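Local atomic coordinates of C2 domain protein (Ramazzottius varieornatus, PDB entry 7DF2), a protein that binds calcium ions through a C2 domain and is found specifically in tardigrades, its precise cellular role remaining to be established. Residues F40-M45 / Y189-S194. Numbering follows the deposited sequence.
Sequences FFRIEM and YNIPES
Tyr189 OH donates to Glu44 OE2 over 2.7 Å, meeting that oxygen on its anti side and 35° out of the carboxylate plane; the carboxylate stands almost perpendicular to the ring. A water 2.9 Å from Tyr189 OH links the same hydroxyl to Arg42 NH2. With CG wedged between the backbone N and the carbonyl carbon (chi1 45°), the tyrosine ring lies alongside the aliphatic part of Arg42, whose CB makes an off-centre CH-pi contact with it. Ile191 CD1 lies over one face of the Arg42 guanidinium, off its centre and 3.8 Å from Arg42 NH1. At the far end, Glu193 CB sits 3.8 Å above the centre of the Phe40 ring, almost on its normal, and the carboxylate beyond stacks at 15° to the ring. Antiparallel pairing brings Arg42 and Tyr189 side by side as a hydrogen-bonded pair (Arg42 N to Tyr189 O, 2.9 Å), and Ile191 N adds one more hydrogen bond, to Phe40 O at 3.0 Å, just beyond the paired residues. Farther out, Asp117 salt-bridges Arg42 NE and Arg187 salt-bridges Glu44 OE1. The contact joins strands 41-51 and 181-190, the central pair of the four-stranded sheet of this C2 beta-sandwich, while Phe41 packs inward against Val123 of strand 121-136 in the opposing sheet.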
loop_
_atom_site.group_PDB
_atom_site.type_symbol
_atom_site.label_atom_id
_atom_site.label_comp_id
_atom_site.label_asym_id
_atom_site.label_seq_id
_atom_site.Cartn_x
_atom_site.Cartn_y
_atom_site.Cartn_z
ATOM N N PHE A 40 -17.490 -5.436 -11.233
ATOM C CA PHE A 40 -16.547 -6.447 -10.785
ATOM C C PHE A 40 -15.201 -6.081 -11.384
ATOM O O PHE A 40 -15.062 -6.011 -12.608
ATOM C CB PHE A 40 -17.017 -7.840 -11.216
ATOM C CG PHE A 40 -18.447 -8.118 -10.847
ATOM C CD1 PHE A 40 -19.486 -7.693 -11.670
ATOM C CD2 PHE A 40 -18.751 -8.765 -9.660
ATOM C CE1 PHE A 40 -20.804 -7.921 -11.319
ATOM C CE2 PHE A 40 -20.068 -9.008 -9.302
ATOM C CZ PHE A 40 -21.095 -8.584 -10.136
ATOM N N PHE A 41 -14.233 -5.760 -10.534
ATOM C CA PHE A 41 -12.959 -5.319 -11.072
ATOM C C PHE A 41 -11.840 -5.701 -10.112
ATOM O O PHE A 41 -12.072 -6.052 -8.952
ATOM C CB PHE A 41 -12.952 -3.806 -11.371
ATOM C CG PHE A 41 -13.423 -2.937 -10.228
ATOM C CD1 PHE A 41 -14.779 -2.729 -10.005
ATOM C CD2 PHE A 41 -12.507 -2.310 -9.394
ATOM C CE1 PHE A 41 -15.221 -1.917 -8.965
ATOM C CE2 PHE A 41 -12.937 -1.498 -8.352
ATOM C CZ PHE A 41 -14.294 -1.300 -8.133
ATOM N N ARG A 42 -10.624 -5.669 -10.637
ATOM C CA ARG A 42 -9.428 -6.082 -9.923
ATOM C C ARG A 42 -8.516 -4.875 -9.820
ATOM O O ARG A 42 -8.428 -4.085 -10.761
ATOM C CB ARG A 42 -8.726 -7.226 -10.665
ATOM C CG ARG A 42 -7.411 -7.704 -10.036
ATOM C CD ARG A 42 -7.113 -9.119 -10.555
ATOM N NE ARG A 42 -8.119 -10.064 -10.075
ATOM C CZ ARG A 42 -8.384 -11.232 -10.645
ATOM N NH1 ARG A 42 -9.316 -12.025 -10.127
ATOM N NH2 ARG A 42 -7.712 -11.607 -11.727
ATOM N N ILE A 43 -7.884 -4.707 -8.661
ATOM C CA ILE A 43 -6.923 -3.637 -8.423
ATOM C C ILE A 43 -5.569 -4.272 -8.164
ATOM O O ILE A 43 -5.455 -5.153 -7.308
ATOM C CB ILE A 43 -7.326 -2.759 -7.224
ATOM C CG1 ILE A 43 -8.726 -2.181 -7.429
ATOM C CG2 ILE A 43 -6.297 -1.639 -6.991
ATOM C CD1 ILE A 43 -9.769 -2.897 -6.632
ATOM N N GLU A 44 -4.550 -3.816 -8.888
ATOM C CA GLU A 44 -3.169 -4.224 -8.652
ATOM C C GLU A 44 -2.417 -3.053 -8.053
ATOM O O GLU A 44 -2.552 -1.915 -8.521
ATOM C CB GLU A 44 -2.493 -4.689 -9.945
ATOM C CG GLU A 44 -3.211 -5.862 -10.600
ATOM C CD GLU A 44 -2.495 -6.354 -11.846
ATOM O OE1 GLU A 44 -1.460 -5.756 -12.231
ATOM O OE2 GLU A 44 -2.976 -7.328 -12.449
ATOM N N MET A 45 -1.650 -3.329 -7.000
ATOM C CA MET A 45 -0.858 -2.324 -6.305
ATOM C C MET A 45 0.601 -2.740 -6.372
ATOM O O MET A 45 0.977 -3.796 -5.850
ATOM C CB MET A 45 -1.320 -2.185 -4.857
ATOM C CG MET A 45 -0.402 -1.362 -3.955
ATOM S SD MET A 45 -1.101 -1.387 -2.283
ATOM C CE MET A 45 0.212 -0.566 -1.369
ATOM N N TYR A 189 -9.089 -2.801 -13.512
ATOM C CA TYR A 189 -9.757 -3.226 -14.733
ATOM C C TYR A 189 -10.909 -4.146 -14.384
ATOM O O TYR A 189 -10.860 -4.898 -13.405
ATOM C CB TYR A 189 -8.790 -3.939 -15.688
ATOM C CG TYR A 189 -7.898 -4.961 -15.017
ATOM C CD1 TYR A 189 -6.663 -4.592 -14.478
ATOM C CD2 TYR A 189 -8.279 -6.290 -14.930
ATOM C CE1 TYR A 189 -5.851 -5.533 -13.852
ATOM C CE2 TYR A 189 -7.477 -7.229 -14.321
ATOM C CZ TYR A 189 -6.258 -6.847 -13.787
ATOM O OH TYR A 189 -5.481 -7.807 -13.188
ATOM N N ASN A 190 -11.939 -4.097 -15.222
ATOM C CA ASN A 190 -13.069 -4.988 -15.056
ATOM C C ASN A 190 -12.652 -6.427 -15.323
ATOM O O ASN A 190 -11.796 -6.704 -16.168
ATOM C CB ASN A 190 -14.197 -4.576 -15.998
ATOM C CG ASN A 190 -14.693 -3.172 -15.713
ATOM O OD1 ASN A 190 -15.192 -2.897 -14.630
ATOM N ND2 ASN A 190 -14.561 -2.283 -16.687
ATOM N N ILE A 191 -13.262 -7.340 -14.577
ATOM C CA ILE A 191 -13.049 -8.774 -14.722
ATOM C C ILE A 191 -14.420 -9.438 -14.755
ATOM O O ILE A 191 -15.388 -8.879 -14.215
ATOM C CB ILE A 191 -12.185 -9.338 -13.580
ATOM C CG1 ILE A 191 -12.810 -8.994 -12.217
ATOM C CG2 ILE A 191 -10.744 -8.833 -13.711
ATOM C CD1 ILE A 191 -12.198 -9.739 -11.023
ATOM N N PRO A 192 -14.556 -10.609 -15.370
ATOM C CA PRO A 192 -15.848 -11.306 -15.338
ATOM C C PRO A 192 -16.243 -11.641 -13.913
ATOM O O PRO A 192 -15.397 -11.964 -13.078
ATOM C CB PRO A 192 -15.592 -12.575 -16.161
ATOM C CG PRO A 192 -14.404 -12.253 -17.006
ATOM C CD PRO A 192 -13.559 -11.316 -16.196
ATOM N N GLU A 193 -17.549 -11.562 -13.637
ATOM C CA GLU A 193 -18.042 -11.816 -12.286
ATOM C C GLU A 193 -17.600 -13.182 -11.771
ATOM O O GLU A 193 -17.312 -13.341 -10.578
ATOM C CB GLU A 193 -19.571 -11.699 -12.255
ATOM C CG GLU A 193 -20.198 -12.190 -10.965
ATOM C CD GLU A 193 -21.688 -11.891 -10.881
ATOM O OE1 GLU A 193 -22.256 -11.377 -11.870
ATOM O OE2 GLU A 193 -22.288 -12.168 -9.819
ATOM N N SER A 194 -17.547 -14.184 -12.657
ATOM C CA SER A 194 -17.208 -15.539 -12.233
ATOM C C SER A 194 -15.798 -15.625 -11.661
ATOM O O SER A 194 -15.512 -16.521 -10.860
ATOM C CB SER A 194 -17.370 -16.516 -13.407
ATOM O OG SER A 194 -16.476 -16.220 -14.475
HETATM O O HOH W 1 -17.439 -4.652 -13.967
HETATM O O HOH W 2 -5.365 -10.669 -13.132
#